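Local structure of rieske iron-sulfur protein soxF (Sulfolobus acidocaldarius, 1JM1) at residues F45-E59 with T77-S91. The protein carries a Rieske-type [2Fe-2S] cluster and probably serves in electron transfer in the archaeal respiratory chain. Residues are numbered along the deposited sequence; the frame is centred on the assembly and turned at random.
Sequences FLVDLQALTGQQITE and TIKGVGPNGTIFAFS
Phe45 pairs with Phe90 where strand 43-48, the middle strand of an antiparallel sheet with 32-36 and 87-91, meets strand 87-91 of this Rieske protein; one residue further, the side chain of Ser91 lies about 11 Å from the [2Fe-2S] cluster. The ring planes of Phe45 and Phe90 are 28° apart but hardly overlap, and Phe45 CZ rests 3.8 Å from Phe90 CB. On the other face of the sheet Leu46 CD2 meets the methyl of Ala89, with Val21 of helix 18-28 packing against Leu46. Val47 exchanges two backbone hydrogen bonds with Phe88 and puts CG1 at the edge of the Phe90 ring. Asp48 then N-caps helix 49-53. Its carboxylate is swung anti to the backbone N (chi1 -177°), and OD1 takes Ala51 N (3.0 Å) on one face and Thr86 OG1 (3.1 Å) on the other, tying the helix start to the residue that leads into strand 87-91. Leu49 N bonds Thr86 O, while Leu49 CD1 lies 3.6 Å from Phe88 CD1. Gln50 CB packs on Thr86 CG2. The backbone of 57-59 lines the edge of the Phe88 ring; Ile57 O, buried without a polar partner, sits 3.4 Å from Phe88 CE1. Thr58 O receives Gly80 N from above its carbonyl plane. Glu59, extended along Lys79, accepts Thr77 OG1 on the anti lone pair of OE2 at 2.6 Å, and Lys79 NZ closes a salt bridge to that oxygen from above the carboxylate plane, at 3.2 Å.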
loop_
_atom_site.group_PDB
_atom_site.type_symbol
_atom_site.label_atom_id
_atom_site.label_comp_id
_atom_site.label_asym_id
_atom_site.label_seq_id
_atom_site.Cartn_x
_atom_site.Cartn_y
_atom_site.Cartn_z
ATOM N N PHE A 45 0.114 4.148 -0.699
ATOM C CA PHE A 45 1.508 4.435 -1.028
ATOM C C PHE A 45 2.114 3.289 -1.783
ATOM O O PHE A 45 1.874 2.119 -1.473
ATOM C CB PHE A 45 2.323 4.795 0.226
ATOM C CG PHE A 45 2.449 3.703 1.250
ATOM C CD1 PHE A 45 3.527 2.862 1.271
ATOM C CD2 PHE A 45 1.449 3.495 2.188
ATOM C CE1 PHE A 45 3.607 1.833 2.167
ATOM C CE2 PHE A 45 1.524 2.441 3.088
ATOM C CZ PHE A 45 2.603 1.621 3.097
ATOM N N LEU A 46 2.982 3.638 -2.725
ATOM C CA LEU A 46 3.963 2.736 -3.294
ATOM C C LEU A 46 5.147 2.689 -2.384
ATOM O O LEU A 46 5.510 3.688 -1.771
ATOM C CB LEU A 46 4.523 3.215 -4.690
ATOM C CG LEU A 46 3.688 3.529 -5.826
ATOM C CD1 LEU A 46 4.530 3.947 -7.065
ATOM C CD2 LEU A 46 2.875 2.315 -6.279
ATOM N N VAL A 47 5.802 1.530 -2.341
ATOM C CA VAL A 47 7.072 1.398 -1.616
ATOM C C VAL A 47 7.970 0.476 -2.398
ATOM O O VAL A 47 7.536 -0.600 -2.852
ATOM C CB VAL A 47 6.862 0.925 -0.184
ATOM C CG1 VAL A 47 6.123 -0.413 -0.062
ATOM C CG2 VAL A 47 8.203 0.894 0.588
ATOM N N ASP A 48 9.226 0.890 -2.571
ATOM C CA ASP A 48 10.259 0.014 -3.117
ATOM C C ASP A 48 10.864 -0.692 -1.945
ATOM O O ASP A 48 11.640 -0.117 -1.153
ATOM C CB ASP A 48 11.271 0.759 -3.943
ATOM C CG ASP A 48 12.299 -0.194 -4.550
ATOM O OD1 ASP A 48 12.659 -1.195 -3.969
ATOM O OD2 ASP A 48 12.873 0.189 -5.614
ATOM N N LEU A 49 10.487 -1.988 -1.742
ATOM C CA LEU A 49 10.919 -2.696 -0.562
ATOM C C LEU A 49 12.400 -2.981 -0.568
ATOM O O LEU A 49 12.976 -3.150 0.548
ATOM C CB LEU A 49 10.120 -3.950 -0.309
ATOM C CG LEU A 49 8.662 -3.750 0.156
ATOM C CD1 LEU A 49 7.955 -5.073 0.346
ATOM C CD2 LEU A 49 8.573 -2.985 1.480
ATOM N N GLN A 50 13.058 -3.040 -1.703
ATOM C CA GLN A 50 14.522 -3.215 -1.723
ATOM C C GLN A 50 15.215 -1.933 -1.335
ATOM O O GLN A 50 16.176 -1.961 -0.554
ATOM C CB GLN A 50 14.931 -3.733 -3.120
ATOM C CG GLN A 50 16.466 -3.890 -3.230
ATOM C CD GLN A 50 16.821 -4.577 -4.566
ATOM O OE1 GLN A 50 17.602 -5.475 -4.459
ATOM N NE2 GLN A 50 16.404 -4.084 -5.662
ATOM N N ALA A 51 14.774 -0.774 -1.863
ATOM C CA ALA A 51 15.357 0.460 -1.411
ATOM C C ALA A 51 15.163 0.654 0.088
ATOM O O ALA A 51 16.064 1.115 0.796
ATOM C CB ALA A 51 14.766 1.635 -2.214
ATOM N N LEU A 52 14.016 0.260 0.588
ATOM C CA LEU A 52 13.702 0.444 1.998
ATOM C C LEU A 52 14.586 -0.446 2.907
ATOM O O LEU A 52 15.127 0.029 3.889
ATOM C CB LEU A 52 12.225 0.182 2.237
ATOM C CG LEU A 52 11.762 0.456 3.666
ATOM C CD1 LEU A 52 11.657 1.954 3.908
ATOM C CD2 LEU A 52 10.415 -0.255 3.914
ATOM N N THR A 53 14.606 -1.748 2.598
ATOM C CA THR A 53 15.165 -2.757 3.489
ATOM C C THR A 53 16.584 -3.173 3.133
ATOM O O THR A 53 17.244 -3.830 3.975
ATOM C CB THR A 53 14.314 -4.054 3.522
ATOM O OG1 THR A 53 14.428 -4.729 2.277
ATOM C CG2 THR A 53 12.857 -3.800 3.850
ATOM N N GLY A 54 17.024 -2.941 1.957
ATOM C CA GLY A 54 18.277 -3.492 1.462
ATOM C C GLY A 54 18.151 -4.919 0.983
ATOM O O GLY A 54 19.133 -5.413 0.416
ATOM N N GLN A 55 17.071 -5.563 1.025
ATOM C CA GLN A 55 16.768 -6.933 0.647
ATOM C C GLN A 55 16.007 -6.988 -0.666
ATOM O O GLN A 55 15.141 -6.156 -0.918
ATOM C CB GLN A 55 15.960 -7.655 1.700
ATOM C CG GLN A 55 16.589 -7.748 3.052
ATOM C CD GLN A 55 15.745 -8.487 4.066
ATOM O OE1 GLN A 55 15.571 -8.037 5.206
ATOM N NE2 GLN A 55 15.150 -9.610 3.708
ATOM N N GLN A 56 16.333 -7.992 -1.476
ATOM C CA GLN A 56 15.661 -8.129 -2.775
ATOM C C GLN A 56 14.333 -8.773 -2.607
ATOM O O GLN A 56 14.155 -9.977 -2.926
ATOM C CB GLN A 56 16.608 -8.964 -3.676
ATOM C CG GLN A 56 16.237 -8.888 -5.162
ATOM C CD GLN A 56 16.960 -9.764 -6.162
ATOM O OE1 GLN A 56 17.246 -9.328 -7.291
ATOM N NE2 GLN A 56 17.349 -10.982 -5.776
ATOM N N ILE A 57 13.352 -8.112 -2.178
ATOM C CA ILE A 57 11.988 -8.610 -1.956
ATOM C C ILE A 57 11.204 -8.424 -3.236
ATOM O O ILE A 57 10.921 -7.273 -3.634
ATOM C CB ILE A 57 11.340 -7.920 -0.742
ATOM C CG1 ILE A 57 12.155 -8.185 0.568
ATOM C CG2 ILE A 57 9.912 -8.386 -0.583
ATOM C CD1 ILE A 57 11.866 -7.071 1.564
ATOM N N THR A 58 10.836 -9.520 -3.870
ATOM C CA THR A 58 10.189 -9.491 -5.174
ATOM C C THR A 58 8.807 -10.126 -5.160
ATOM O O THR A 58 8.111 -10.045 -6.177
ATOM C CB THR A 58 11.020 -10.130 -6.279
ATOM O OG1 THR A 58 11.243 -11.488 -5.971
ATOM C CG2 THR A 58 12.392 -9.445 -6.426
ATOM N N GLU A 59 8.368 -10.729 -4.072
ATOM C CA GLU A 59 7.055 -11.379 -4.018
ATOM C C GLU A 59 6.688 -11.490 -2.531
ATOM O O GLU A 59 7.535 -11.857 -1.724
ATOM C CB GLU A 59 7.152 -12.739 -4.687
ATOM C CG GLU A 59 5.829 -13.476 -4.784
ATOM C CD GLU A 59 5.971 -14.768 -5.591
ATOM O OE1 GLU A 59 7.078 -15.293 -5.819
ATOM O OE2 GLU A 59 4.936 -15.273 -6.062
ATOM N N THR A 77 -0.232 -14.628 -4.329
ATOM C CA THR A 77 0.926 -13.824 -4.013
ATOM C C THR A 77 0.873 -12.566 -4.834
ATOM O O THR A 77 0.209 -12.494 -5.863
ATOM C CB THR A 77 2.248 -14.519 -4.259
ATOM O OG1 THR A 77 2.424 -14.586 -5.696
ATOM C CG2 THR A 77 2.323 -15.929 -3.628
ATOM N N ILE A 78 1.544 -11.547 -4.326
ATOM C CA ILE A 78 1.675 -10.249 -4.980
ATOM C C ILE A 78 3.111 -10.119 -5.450
ATOM O O ILE A 78 4.040 -10.159 -4.628
ATOM C CB ILE A 78 1.297 -9.110 -4.036
ATOM C CG1 ILE A 78 -0.105 -9.250 -3.477
ATOM C CG2 ILE A 78 1.490 -7.745 -4.757
ATOM C CD1 ILE A 78 -1.125 -9.302 -4.384
ATOM N N LYS A 79 3.285 -9.986 -6.746
ATOM C CA LYS A 79 4.642 -9.796 -7.285
ATOM C C LYS A 79 4.981 -8.330 -7.282
ATOM O O LYS A 79 4.178 -7.462 -7.656
ATOM C CB LYS A 79 4.724 -10.353 -8.733
ATOM C CG LYS A 79 4.647 -11.957 -8.705
ATOM C CD LYS A 79 5.034 -12.611 -9.952
ATOM C CE LYS A 79 5.085 -14.138 -9.821
ATOM N NZ LYS A 79 3.897 -14.585 -9.056
ATOM N N GLY A 80 6.208 -8.010 -6.891
ATOM C CA GLY A 80 6.710 -6.671 -7.010
ATOM C C GLY A 80 6.848 -6.304 -8.484
ATOM O O GLY A 80 7.135 -7.172 -9.325
ATOM N N VAL A 81 6.694 -5.027 -8.798
ATOM C CA VAL A 81 6.700 -4.606 -10.182
ATOM C C VAL A 81 7.890 -3.694 -10.508
ATOM O O VAL A 81 8.612 -3.201 -9.626
ATOM C CB VAL A 81 5.358 -3.932 -10.592
ATOM C CG1 VAL A 81 4.199 -4.873 -10.298
ATOM C CG2 VAL A 81 5.180 -2.571 -9.938
ATOM N N GLY A 82 8.051 -3.491 -11.815
ATOM C CA GLY A 82 9.121 -2.711 -12.375
ATOM C C GLY A 82 10.322 -3.553 -12.673
ATOM O O GLY A 82 10.358 -4.764 -12.393
ATOM N N PRO A 83 11.377 -2.947 -13.232
ATOM C CA PRO A 83 12.541 -3.738 -13.710
ATOM C C PRO A 83 13.268 -4.475 -12.606
ATOM O O PRO A 83 13.956 -5.432 -12.945
ATOM C CB PRO A 83 13.452 -2.677 -14.364
ATOM C CG PRO A 83 12.570 -1.539 -14.605
ATOM C CD PRO A 83 11.486 -1.528 -13.613
ATOM N N ASN A 84 13.204 -4.044 -11.370
ATOM C CA ASN A 84 13.834 -4.755 -10.274
ATOM C C ASN A 84 12.880 -5.722 -9.596
ATOM O O ASN A 84 13.308 -6.523 -8.771
ATOM C CB ASN A 84 14.347 -3.780 -9.201
ATOM C CG ASN A 84 15.346 -2.797 -9.785
ATOM O OD1 ASN A 84 16.329 -3.275 -10.382
ATOM N ND2 ASN A 84 15.041 -1.523 -9.727
ATOM N N GLY A 85 11.589 -5.653 -9.888
ATOM C CA GLY A 85 10.596 -6.516 -9.259
ATOM C C GLY A 85 10.285 -6.170 -7.804
ATOM O O GLY A 85 9.765 -7.064 -7.127
ATOM N N THR A 86 10.557 -4.965 -7.351
ATOM C CA THR A 86 10.569 -4.691 -5.912
ATOM C C THR A 86 9.563 -3.639 -5.473
ATOM O O THR A 86 9.608 -3.242 -4.308
ATOM C CB THR A 86 11.988 -4.288 -5.484
ATOM O OG1 THR A 86 12.388 -3.177 -6.289
ATOM C CG2 THR A 86 12.966 -5.462 -5.636
ATOM N N ILE A 87 8.681 -3.174 -6.355
ATOM C CA ILE A 87 7.720 -2.129 -6.001
ATOM C C ILE A 87 6.367 -2.732 -5.674
ATOM O O ILE A 87 5.800 -3.504 -6.482
ATOM C CB ILE A 87 7.611 -1.084 -7.112
ATOM C CG1 ILE A 87 8.959 -0.370 -7.277
ATOM C CG2 ILE A 87 6.490 -0.108 -6.790
ATOM C CD1 ILE A 87 9.081 0.454 -8.471
ATOM N N PHE A 88 5.852 -2.365 -4.515
ATOM C CA PHE A 88 4.588 -2.819 -3.955
ATOM C C PHE A 88 3.771 -1.590 -3.563
ATOM O O PHE A 88 4.286 -0.459 -3.561
ATOM C CB PHE A 88 4.838 -3.711 -2.714
ATOM C CG PHE A 88 5.633 -4.943 -3.055
ATOM C CD1 PHE A 88 7.013 -4.918 -3.085
ATOM C CD2 PHE A 88 4.981 -6.116 -3.365
ATOM C CE1 PHE A 88 7.742 -6.050 -3.394
ATOM C CE2 PHE A 88 5.681 -7.266 -3.685
ATOM C CZ PHE A 88 7.064 -7.211 -3.670
ATOM N N ALA A 89 2.530 -1.799 -3.172
ATOM C CA ALA A 89 1.690 -0.707 -2.714
ATOM C C ALA A 89 0.667 -1.199 -1.712
ATOM O O ALA A 89 0.195 -2.333 -1.768
ATOM C CB ALA A 89 0.985 -0.050 -3.898
ATOM N N PHE A 90 0.287 -0.285 -0.806
ATOM C CA PHE A 90 -0.636 -0.582 0.285
ATOM C C PHE A 90 -1.588 0.582 0.453
ATOM O O PHE A 90 -1.284 1.746 0.183
ATOM C CB PHE A 90 0.129 -0.802 1.589
ATOM C CG PHE A 90 1.064 -1.992 1.576
ATOM C CD1 PHE A 90 2.348 -1.875 1.092
ATOM C CD2 PHE A 90 0.610 -3.235 2.034
ATOM C CE1 PHE A 90 3.173 -2.976 1.023
ATOM C CE2 PHE A 90 1.455 -4.331 2.002
ATOM C CZ PHE A 90 2.708 -4.202 1.503
ATOM N N SER A 91 -2.754 0.267 1.082
ATOM C CA SER A 91 -3.582 1.317 1.662
ATOM C C SER A 91 -2.801 2.056 2.756
ATOM O O SER A 91 -2.030 1.475 3.504
ATOM C CB SER A 91 -4.818 0.684 2.279
ATOM O OG SER A 91 -5.647 1.655 2.913
HETATM O O HOH W 1 12.586 -0.348 -8.418
HETATM O O HOH W 2 16.157 -6.392 -7.681
HETATM O O HOH W 3 8.446 -9.614 -8.954
#